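Local structure of chitooligosaccharide oxidase (Gibberella zeae, 6Y0R) at residues 125-130 with 219-224; 347-352 with 401-406; 455-460 with 484-489. The protein oxidises the C1 hydroxyl of chitooligosaccharides to the lactone with a covalently bound FAD, passing the electrons to molecular oxygen to give hydrogen peroxide. All coordinates share one frame; numbering follows the deposited sequence.

Contact 1: residues 125-130 with 219-224. With FAD (flavin-adenine dinucleotide), chain B.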
loop_
_atom_site.group_PDB
_atom_site.type_symbol
_atom_site.label_atom_id
_atom_site.label_comp_id
_atom_site.label_asym_id
_atom_site.label_seq_id
_atom_site.Cartn_x
_atom_site.Cartn_y
_atom_site.Cartn_z
ATOM N N THR A 125 0.129 -17.239 -15.483
ATOM C CA THR A 125 0.295 -15.764 -15.624
ATOM C C THR A 125 -1.079 -15.092 -15.682
ATOM O O THR A 125 -2.074 -15.698 -16.120
ATOM C CB THR A 125 1.127 -15.411 -16.858
ATOM O OG1 THR A 125 1.331 -14.003 -16.814
ATOM C CG2 THR A 125 0.402 -15.731 -18.133
ATOM N N ALA A 126 -1.180 -13.850 -15.236
ATOM C CA ALA A 126 -2.442 -13.104 -15.228
ATOM C C ALA A 126 -2.189 -11.686 -15.728
ATOM O O ALA A 126 -1.197 -11.102 -15.325
ATOM C CB ALA A 126 -3.036 -13.063 -13.844
ATOM N N LYS A 127 -3.095 -11.167 -16.533
ATOM C CA LYS A 127 -3.063 -9.770 -16.990
ATOM C C LYS A 127 -4.226 -9.079 -16.310
ATOM O O LYS A 127 -5.397 -9.522 -16.475
ATOM C CB LYS A 127 -3.197 -9.698 -18.507
ATOM C CG LYS A 127 -1.986 -10.284 -19.205
ATOM C CD LYS A 127 -2.053 -10.225 -20.710
ATOM C CE LYS A 127 -0.720 -10.602 -21.312
ATOM N NZ LYS A 127 -0.901 -11.257 -22.627
ATOM N N ILE A 128 -3.931 -8.031 -15.546
ATOM C CA ILE A 128 -4.938 -7.350 -14.711
ATOM C C ILE A 128 -4.880 -5.852 -14.969
ATOM O O ILE A 128 -3.774 -5.286 -14.967
ATOM C CB ILE A 128 -4.723 -7.683 -13.236
ATOM C CG1 ILE A 128 -4.526 -9.192 -13.048
ATOM C CG2 ILE A 128 -5.862 -7.104 -12.427
ATOM C CD1 ILE A 128 -4.245 -9.607 -11.608
ATOM N N GLN A 129 -6.034 -5.266 -15.174
ATOM C CA GLN A 129 -6.174 -3.802 -15.262
ATOM C C GLN A 129 -6.019 -3.227 -13.867
ATOM O O GLN A 129 -6.501 -3.798 -12.897
ATOM C CB GLN A 129 -7.480 -3.422 -15.948
ATOM C CG GLN A 129 -7.472 -3.877 -17.420
ATOM C CD GLN A 129 -8.711 -3.445 -18.173
ATOM O OE1 GLN A 129 -9.837 -3.464 -17.665
ATOM N NE2 GLN A 129 -8.498 -2.906 -19.372
ATOM N N PRO A 130 -5.314 -2.098 -13.710
ATOM C CA PRO A 130 -5.047 -1.569 -12.363
ATOM C C PRO A 130 -6.281 -1.054 -11.615
ATOM O O PRO A 130 -6.233 -0.959 -10.400
ATOM C CB PRO A 130 -4.094 -0.389 -12.616
ATOM C CG PRO A 130 -4.400 0.011 -14.050
ATOM C CD PRO A 130 -4.712 -1.291 -14.778
ATOM N N VAL A 219 -0.200 3.433 -15.809
ATOM C CA VAL A 219 -0.115 1.967 -15.979
ATOM C C VAL A 219 -1.521 1.534 -16.380
ATOM O O VAL A 219 -2.483 1.987 -15.752
ATOM C CB VAL A 219 0.419 1.268 -14.717
ATOM C CG1 VAL A 219 0.382 -0.251 -14.872
ATOM C CG2 VAL A 219 1.840 1.751 -14.426
ATOM N N VAL A 220 -1.665 0.765 -17.463
ATOM C CA VAL A 220 -3.035 0.359 -17.927
ATOM C C VAL A 220 -3.172 -1.167 -17.901
ATOM O O VAL A 220 -4.315 -1.616 -18.042
ATOM C CB VAL A 220 -3.350 0.891 -19.341
ATOM C CG1 VAL A 220 -3.517 2.384 -19.326
ATOM C CG2 VAL A 220 -2.279 0.481 -20.332
ATOM N N GLU A 221 -2.094 -1.900 -17.717
ATOM C CA GLU A 221 -2.083 -3.374 -17.524
ATOM C C GLU A 221 -0.863 -3.778 -16.705
ATOM O O GLU A 221 0.272 -3.300 -16.938
ATOM C CB GLU A 221 -2.080 -4.111 -18.867
ATOM C CG GLU A 221 -2.438 -5.588 -18.735
ATOM C CD GLU A 221 -2.336 -6.372 -20.040
ATOM O OE1 GLU A 221 -3.374 -6.512 -20.705
ATOM O OE2 GLU A 221 -1.211 -6.848 -20.380
ATOM N N LEU A 222 -1.072 -4.721 -15.810
ATOM C CA LEU A 222 -0.022 -5.351 -15.019
ATOM C C LEU A 222 -0.096 -6.840 -15.285
ATOM O O LEU A 222 -1.219 -7.369 -15.273
ATOM C CB LEU A 222 -0.257 -5.083 -13.529
ATOM C CG LEU A 222 -0.114 -3.612 -13.156
ATOM C CD1 LEU A 222 -0.702 -3.331 -11.791
ATOM C CD2 LEU A 222 1.359 -3.250 -13.203
ATOM N N GLU A 223 1.051 -7.461 -15.489
ATOM C CA GLU A 223 1.114 -8.925 -15.670
ATOM C C GLU A 223 1.858 -9.506 -14.482
ATOM O O GLU A 223 2.909 -9.000 -14.109
ATOM C CB GLU A 223 1.793 -9.289 -16.990
ATOM C CG GLU A 223 1.759 -10.792 -17.250
ATOM C CD GLU A 223 2.087 -11.217 -18.670
ATOM O OE1 GLU A 223 2.811 -10.444 -19.381
ATOM O OE2 GLU A 223 1.603 -12.315 -19.058
ATOM N N PHE A 224 1.383 -10.630 -13.967
ATOM C CA PHE A 224 1.964 -11.313 -12.793
ATOM C C PHE A 224 2.098 -12.815 -13.042
ATOM O O PHE A 224 1.273 -13.395 -13.764
ATOM C CB PHE A 224 1.044 -11.178 -11.572
ATOM C CG PHE A 224 0.751 -9.765 -11.127
ATOM C CD1 PHE A 224 -0.238 -9.023 -11.746
ATOM C CD2 PHE A 224 1.526 -9.187 -10.122
ATOM C CE1 PHE A 224 -0.487 -7.717 -11.347
ATOM C CE2 PHE A 224 1.285 -7.879 -9.725
ATOM C CZ PHE A 224 0.261 -7.163 -10.325
HETATM P PA FAD B . -5.104 5.585 -5.577
HETATM O O1A FAD B . -5.406 6.690 -4.648
HETATM O O2A FAD B . -5.953 5.363 -6.763
HETATM O O5B FAD B . -3.599 5.683 -6.087
HETATM C C5B FAD B . -2.488 5.630 -5.192
HETATM C C4B FAD B . -1.265 6.219 -5.873
HETATM O O4B FAD B . -0.913 5.404 -7.020
HETATM C C3B FAD B . -1.395 7.643 -6.451
HETATM O O3B FAD B . -0.117 8.292 -6.500
HETATM C C2B FAD B . -1.880 7.374 -7.868
HETATM O O2B FAD B . -1.685 8.458 -8.781
HETATM C C1B FAD B . -1.069 6.156 -8.217
HETATM N N9A FAD B . -1.667 5.294 -9.225
HETATM C C8A FAD B . -2.807 4.547 -9.074
HETATM N N7A FAD B . -3.111 3.862 -10.169
HETATM C C5A FAD B . -2.113 4.195 -11.078
HETATM C C6A FAD B . -1.879 3.809 -12.411
HETATM N N6A FAD B . -2.667 2.931 -13.036
HETATM N N1A FAD B . -0.810 4.344 -13.064
HETATM C C2A FAD B . -0.060 5.239 -12.390
HETATM N N3A FAD B . -0.171 5.659 -11.126
HETATM C C4A FAD B . -1.231 5.100 -10.513
HETATM N N1 FAD B . -1.581 -1.329 1.893
HETATM C C2 FAD B . -0.897 -2.470 2.066
HETATM O O2 FAD B . 0.294 -2.595 1.602
HETATM N N3 FAD B . -1.488 -3.519 2.709
HETATM C C4 FAD B . -2.777 -3.480 3.217
HETATM O O4 FAD B . -3.263 -4.475 3.781
HETATM C C4X FAD B . -3.525 -2.291 3.039
HETATM N N5 FAD B . -4.789 -2.239 3.464
HETATM C C5X FAD B . -5.525 -1.118 3.151
HETATM C C6 FAD B . -6.896 -1.064 3.524
HETATM C C7 FAD B . -7.663 0.055 3.247
HETATM C C7M FAD B . -9.117 0.119 3.673
HETATM C C8 FAD B . -7.078 1.165 2.510
HETATM C C8M FAD B . -7.878 2.372 2.061
HETATM C C9 FAD B . -5.705 1.109 2.189
HETATM C C9A FAD B . -4.923 -0.010 2.503
HETATM N N10 FAD B . -3.567 -0.067 2.134
HETATM C C10 FAD B . -2.823 -1.231 2.358
HETATM C "C1'" FAD B . -2.894 1.063 1.487
HETATM C "C2'" FAD B . -2.935 0.936 -0.037
HETATM O "O2'" FAD B . -1.984 -0.030 -0.490
HETATM C "C3'" FAD B . -2.621 2.289 -0.621
HETATM O "O3'" FAD B . -3.651 3.181 -0.136
HETATM C "C4'" FAD B . -2.600 2.213 -2.149
HETATM O "O4'" FAD B . -1.741 3.219 -2.716
HETATM C "C5'" FAD B . -4.000 2.371 -2.672
HETATM O "O5'" FAD B . -4.056 2.110 -4.087
HETATM P P FAD B . -5.307 2.672 -4.881
HETATM O O1P FAD B . -5.171 2.279 -6.305
HETATM O O2P FAD B . -6.586 2.353 -4.198
HETATM O O3P FAD B . -5.113 4.265 -4.653
HETATM O O HOH W 1 -5.604 -2.802 -20.160
#
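Ile128 and Leu222 sit opposite each other as an antiparallel hydrogen-bonded pair, tied by Ile128 N to Leu222 O at 2.8 Å and by the reciprocal bond from Leu222 N to Ile128 O. Ala126 and Phe224 pair likewise. On the face these four residues share, the packing is close: Ile128 runs at about a right angle to Phe224, and its CD1 comes within 4.1 Å of Phe224 CD1. Leu159, from helix 159-165, closes over Ile128, Leu222 and Phe224. The two strands belong to the antiparallel sheet of the PCMH-type FAD-binding domain, and a classic beta bulge at Val220 and Glu221, both facing Thr186, interrupts strand 218-228 just where it nears the cofactor. There the backbone of Val219 makes two bonds to the adenine: its N donates to FAD N1A, and FAD N6A donates to its O at 2.9 Å. The Pro130 ring packs on this end, CG 3.2 Å from Val219 O and also touching FAD N6A. The other face, with Lys127 and Glu223, is looser and polar. Lys127 NZ stays 4.5 Å from Glu223 OE2, too far for a salt bridge, while the end of Glu221 reaches Lys127 CD. At the end of the ladder Thr125 OG1, swung opposite the backbone N (chi1 -174°), lies 2.8 Å from Glu223 OE2 and near Phe224 O; which takes its single proton is open. In the loop, one water bridges Gln129 NE2 and Val220 O, while Gln129 OE1 accepts from Ser117 N.

Contact 2: residues 347-352 with 401-406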
loop_
_atom_site.group_PDB
_atom_site.type_symbol
_atom_site.label_atom_id
_atom_site.label_comp_id
_atom_site.label_asym_id
_atom_site.label_seq_id
_atom_site.Cartn_x
_atom_site.Cartn_y
_atom_site.Cartn_z
ATOM N N PRO A 347 14.926 -1.018 10.924
ATOM C CA PRO A 347 15.733 -2.205 11.206
ATOM C C PRO A 347 15.299 -2.800 12.551
ATOM O O PRO A 347 14.539 -2.190 13.304
ATOM C CB PRO A 347 17.148 -1.622 11.269
ATOM C CG PRO A 347 16.933 -0.240 11.794
ATOM C CD PRO A 347 15.662 0.242 11.111
ATOM N N ALA A 348 15.847 -3.961 12.897
ATOM C CA ALA A 348 15.632 -4.533 14.242
ATOM C C ALA A 348 15.940 -3.484 15.300
ATOM O O ALA A 348 16.997 -2.785 15.200
ATOM C CB ALA A 348 16.493 -5.746 14.449
ATOM N N LEU A 349 15.154 -3.455 16.344
ATOM C CA LEU A 349 15.267 -2.488 17.453
ATOM C C LEU A 349 15.878 -3.163 18.676
ATOM O O LEU A 349 15.735 -4.374 18.843
ATOM C CB LEU A 349 13.876 -1.957 17.767
ATOM C CG LEU A 349 13.148 -1.314 16.579
ATOM C CD1 LEU A 349 11.775 -0.872 16.991
ATOM C CD2 LEU A 349 13.928 -0.151 16.023
ATOM N N THR A 350 16.481 -2.368 19.532
ATOM C CA THR A 350 17.003 -2.878 20.801
ATOM C C THR A 350 15.866 -2.906 21.816
ATOM O O THR A 350 14.884 -2.141 21.686
ATOM C CB THR A 350 18.152 -1.985 21.294
ATOM O OG1 THR A 350 17.596 -0.707 21.543
ATOM C CG2 THR A 350 19.250 -1.923 20.257
ATOM N N LEU A 351 16.095 -3.550 22.778
ATOM C CA LEU A 351 15.117 -3.579 23.893
ATOM C C LEU A 351 15.033 -2.176 24.502
ATOM O O LEU A 351 13.948 -1.720 24.794
ATOM C CB LEU A 351 15.573 -4.595 24.945
ATOM C CG LEU A 351 14.743 -4.741 26.226
ATOM C CD1 LEU A 351 13.331 -5.238 25.887
ATOM C CD2 LEU A 351 15.377 -5.619 27.290
ATOM N N ALA A 352 16.005 -1.431 24.630
ATOM C CA ALA A 352 15.948 -0.029 25.109
ATOM C C ALA A 352 15.049 0.809 24.190
ATOM O O ALA A 352 14.273 1.631 24.677
ATOM C CB ALA A 352 17.356 0.516 25.184
ATOM N N THR A 401 15.116 -3.670 6.012
ATOM C CA THR A 401 14.404 -3.421 7.268
ATOM C C THR A 401 13.699 -4.702 7.721
ATOM O O THR A 401 13.448 -5.585 6.884
ATOM C CB THR A 401 13.496 -2.202 7.092
ATOM O OG1 THR A 401 12.782 -2.383 5.873
ATOM C CG2 THR A 401 14.243 -0.894 7.026
ATOM N N LEU A 402 13.454 -4.839 9.021
ATOM C CA LEU A 402 12.775 -6.013 9.601
ATOM C C LEU A 402 11.309 -5.679 9.839
ATOM O O LEU A 402 10.501 -6.612 9.819
ATOM C CB LEU A 402 13.489 -6.380 10.913
ATOM C CG LEU A 402 12.926 -7.544 11.720
ATOM C CD1 LEU A 402 12.900 -8.844 10.897
ATOM C CD2 LEU A 402 13.748 -7.751 12.972
ATOM N N LEU A 403 11.018 -4.418 10.232
ATOM C CA LEU A 403 9.720 -4.012 10.767
ATOM C C LEU A 403 9.089 -2.982 9.853
ATOM O O LEU A 403 9.796 -2.094 9.335
ATOM C CB LEU A 403 9.905 -3.428 12.180
ATOM C CG LEU A 403 10.599 -4.319 13.208
ATOM C CD1 LEU A 403 10.788 -3.539 14.505
ATOM C CD2 LEU A 403 9.813 -5.576 13.452
ATOM N N LEU A 404 7.776 -3.066 9.747
ATOM C CA LEU A 404 6.948 -2.018 9.119
ATOM C C LEU A 404 5.923 -1.600 10.156
ATOM O O LEU A 404 5.073 -2.424 10.550
ATOM C CB LEU A 404 6.245 -2.547 7.867
ATOM C CG LEU A 404 5.210 -1.609 7.233
ATOM C CD1 LEU A 404 5.718 -0.203 7.180
ATOM C CD2 LEU A 404 4.803 -2.051 5.839
ATOM N N PHE A 405 5.947 -0.342 10.546
ATOM C CA PHE A 405 4.935 0.199 11.444
ATOM C C PHE A 405 3.956 1.059 10.621
ATOM O O PHE A 405 4.383 1.846 9.702
ATOM C CB PHE A 405 5.547 1.142 12.482
ATOM C CG PHE A 405 6.442 0.506 13.514
ATOM C CD1 PHE A 405 7.765 0.224 13.222
ATOM C CD2 PHE A 405 5.950 0.167 14.758
ATOM C CE1 PHE A 405 8.583 -0.369 14.171
ATOM C CE2 PHE A 405 6.772 -0.403 15.706
ATOM C CZ PHE A 405 8.089 -0.667 15.414
ATOM N N GLN A 406 2.679 0.916 10.972
ATOM C CA GLN A 406 1.624 1.812 10.492
ATOM C C GLN A 406 1.017 2.542 11.699
ATOM O O GLN A 406 0.675 1.872 12.655
ATOM C CB GLN A 406 0.568 1.048 9.710
ATOM C CG GLN A 406 -0.531 1.994 9.298
ATOM C CD GLN A 406 -1.600 1.346 8.463
ATOM O OE1 GLN A 406 -1.792 0.107 8.417
ATOM N NE2 GLN A 406 -2.325 2.196 7.789
#
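A classic beta bulge, Leu402 and Leu403 both facing Ala346, begins the pairing of strand 403-411 with strand 338-346 at the border of the seven-stranded antiparallel sheet, and the chain leaving the edge strand packs against it. Residues 347-349 form the link from that edge strand to helix 351-367, and the side-chain contacts they make with 401-405 are apolar. Because the bulge puts two consecutive residues opposite one, Leu402 and Leu403 both direct their CB toward the linker and each finds its own partner there. Leu402 carries CG anti to its backbone N (chi1 178°), and the CD2 branch reaches out to Ala348 CB at 3.7 Å. Leu403 crosses Leu349 at a slant, its CD1 touching both CG and CD1 of Leu349, the latter at 3.8 Å. Nearer the start of the linker, Thr401 sets its methyl CG2 4.0 Å from Pro347 N. Two helices flank the leucines: Gln255 of helix 247-260 touches Leu402 and Leu403, and Ile432 of helix 420-433 touches Leu349 and Phe405. Phe405, two residues beyond Leu403, approaches Leu349 from the opposite direction. The methyl meets the ring at its edge, near the ring plane, with Leu349 CD1 4.0 Å from Phe405 CZ.

Contact 3: residues 455-460 with 484-489; sequences DRATEM and NPQSIK
Helix 454-462 lies beside the irregular chain 484-489, whose type I beta turn from Asn484 to Ser487 brings Gln486 closest to the helix, its CA 5.7 Å from that of Ala457. The turn is also an Asx turn: Asn484 OD1 accepts from Gln486 N at 2.8 Å, in the carbonyl plane. The contact joins helix 454-462 to the loop after helix 466-476, both in the berberine-like region. Ala457 CB lies over the face of the Gln486 amide, 3.5 Å from CD, as the glutamine chain stretches past it. That amide is held at both ends, OE1 by the hydroxyl of Tyr461 and NE2 by the carbonyl of Asp449, which should fix its rotation. Thr458 splits its work between two branches. Its OG1 stands 3.1 Å from Gln486 O, but its one proton may instead go to Asn454 O, a weak bond within the helix. A chi1 of -39° sets OG1 beside the backbone N and swings CG2 opposite it, against Ile488. There CG2 lies only 3.3 Å from Ile488 CD1, tighter than normal van der Waals contact, with Trp462 and Leu469 also against the isoleucine. Toward the exposed side, water takes over. One water donates to Asp455 OD1 and Pro485 O and is also hydrogen-bonded to Thr458 OG1, direction open. Asp455 and Lys489 meet at about a right angle without a direct salt bridge. Two further waters span them, each accepting from Lys489 NZ; one donates to Asp455 OD1 and the other to Asp455 OD2, the latter at 2.6 Å.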
loop_
_atom_site.group_PDB
_atom_site.type_symbol
_atom_site.label_atom_id
_atom_site.label_comp_id
_atom_site.label_asym_id
_atom_site.label_seq_id
_atom_site.Cartn_x
_atom_site.Cartn_y
_atom_site.Cartn_z
ATOM N N ASP A 455 10.922 17.031 0.057
ATOM C CA ASP A 455 12.116 16.251 -0.329
ATOM C C ASP A 455 12.534 15.243 0.761
ATOM O O ASP A 455 13.142 14.191 0.415
ATOM C CB ASP A 455 13.280 17.154 -0.730
ATOM C CG ASP A 455 13.105 17.715 -2.140
ATOM O OD1 ASP A 455 12.154 17.259 -2.858
ATOM O OD2 ASP A 455 13.925 18.589 -2.537
ATOM N N ARG A 456 12.298 15.450 1.918
ATOM C CA ARG A 456 12.462 14.466 3.010
ATOM C C ARG A 456 11.506 13.280 2.781
ATOM O O ARG A 456 11.914 12.156 3.048
ATOM C CB ARG A 456 12.256 15.175 4.343
ATOM C CG ARG A 456 12.529 14.258 5.528
ATOM C CD ARG A 456 12.410 15.022 6.833
ATOM N NE ARG A 456 12.662 14.066 7.908
ATOM C CZ ARG A 456 13.846 13.676 8.370
ATOM N NH1 ARG A 456 13.871 12.800 9.358
ATOM N NH2 ARG A 456 14.982 14.123 7.852
ATOM N N ALA A 457 10.356 13.509 2.181
ATOM C CA ALA A 457 9.388 12.415 1.904
ATOM C C ALA A 457 9.993 11.510 0.841
ATOM O O ALA A 457 9.989 10.277 0.972
ATOM C CB ALA A 457 8.066 12.986 1.468
ATOM N N THR A 458 10.526 12.091 -0.219
ATOM C CA THR A 458 11.113 11.300 -1.318
ATOM C C THR A 458 12.249 10.410 -0.767
ATOM O O THR A 458 12.376 9.166 -1.077
ATOM C CB THR A 458 11.400 12.314 -2.449
ATOM O OG1 THR A 458 10.418 13.352 -2.642
ATOM C CG2 THR A 458 11.533 11.659 -3.783
ATOM N N GLU A 459 13.088 10.946 0.127
ATOM C CA GLU A 459 14.160 10.148 0.743
ATOM C C GLU A 459 13.568 9.078 1.673
ATOM O O GLU A 459 14.130 7.956 1.727
ATOM C CB GLU A 459 15.151 11.099 1.435
ATOM C CG GLU A 459 16.114 10.381 2.338
ATOM C CD GLU A 459 15.702 10.415 3.811
ATOM O OE1 GLU A 459 15.579 11.560 4.401
ATOM O OE2 GLU A 459 15.495 9.319 4.386
ATOM N N MET A 460 12.517 9.391 2.445
ATOM C CA MET A 460 11.891 8.396 3.354
ATOM C C MET A 460 11.327 7.226 2.522
ATOM O O MET A 460 11.488 6.042 2.919
ATOM C CB MET A 460 10.755 9.016 4.152
ATOM C CG MET A 460 11.159 10.068 5.123
ATOM S SD MET A 460 11.827 9.292 6.563
ATOM C CE MET A 460 12.152 10.777 7.535
ATOM N N ASN A 484 3.280 14.954 -7.792
ATOM C CA ASN A 484 2.551 15.299 -6.557
ATOM C C ASN A 484 3.603 15.862 -5.602
ATOM O O ASN A 484 4.795 15.841 -5.906
ATOM C CB ASN A 484 1.746 14.102 -6.029
ATOM C CG ASN A 484 2.626 12.987 -5.486
ATOM O OD1 ASN A 484 3.483 13.224 -4.633
ATOM N ND2 ASN A 484 2.367 11.745 -5.889
ATOM N N PRO A 485 3.216 16.438 -4.447
ATOM C CA PRO A 485 4.214 17.116 -3.627
ATOM C C PRO A 485 5.372 16.215 -3.163
ATOM O O PRO A 485 6.434 16.782 -2.830
ATOM C CB PRO A 485 3.393 17.647 -2.440
ATOM C CG PRO A 485 2.004 17.860 -3.052
ATOM C CD PRO A 485 1.833 16.659 -3.987
ATOM N N GLN A 486 5.198 14.881 -3.144
ATOM C CA GLN A 486 6.217 13.969 -2.572
ATOM C C GLN A 486 6.855 13.109 -3.660
ATOM O O GLN A 486 7.565 12.226 -3.302
ATOM C CB GLN A 486 5.627 13.088 -1.466
ATOM C CG GLN A 486 5.050 13.933 -0.337
ATOM C CD GLN A 486 4.591 13.135 0.864
ATOM O OE1 GLN A 486 4.084 12.024 0.712
ATOM N NE2 GLN A 486 4.601 13.778 2.028
ATOM N N SER A 487 6.714 13.495 -4.912
ATOM C CA SER A 487 7.085 12.658 -6.071
ATOM C C SER A 487 8.515 12.990 -6.509
ATOM O O SER A 487 9.163 13.891 -5.947
ATOM C CB SER A 487 6.087 12.793 -7.178
ATOM O OG SER A 487 6.156 14.055 -7.820
ATOM N N ILE A 488 9.017 12.197 -7.437
ATOM C CA ILE A 488 10.426 12.212 -7.908
ATOM C C ILE A 488 10.604 13.343 -8.913
ATOM O O ILE A 488 9.875 13.379 -9.888
ATOM C CB ILE A 488 10.788 10.845 -8.525
ATOM C CG1 ILE A 488 10.823 9.765 -7.436
ATOM C CG2 ILE A 488 12.100 10.933 -9.310
ATOM C CD1 ILE A 488 12.000 9.811 -6.505
ATOM N N LYS A 489 11.555 14.075 -8.801
ATOM C CA LYS A 489 11.808 15.199 -9.743
ATOM C C LYS A 489 12.809 14.751 -10.801
ATOM O O LYS A 489 13.773 14.043 -10.516
ATOM C CB LYS A 489 12.270 16.457 -8.995
ATOM C CG LYS A 489 11.203 17.082 -8.093
ATOM C CD LYS A 489 11.722 18.309 -7.358
ATOM C CE LYS A 489 10.709 18.982 -6.475
ATOM N NZ LYS A 489 11.296 20.150 -5.778
HETATM O O HOH W 2 9.160 16.353 -3.167
HETATM O O HOH W 3 10.019 19.399 -3.174
HETATM O O HOH W 4 13.817 19.179 -5.076
#

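The three contacts follow one another along the chain and none touches another. Contact 1 reaches the FAD directly, at its adenine end. Contact 2 lies on the opposite side of the chain's centre, about 33 Å from contact 1 between centres, and its Phe405 side chain is about 13 Å from the cofactor. Contact 3 comes nearer, with the Ser487 side chain about 8 Å from the FAD; its nearest atoms are about 13 Å from contact 1 and about 9 Å from contact 2. The part of the cofactor closest to Phe405 is the flavin ring, whereas Ser487 is closest to the adenosine ribose.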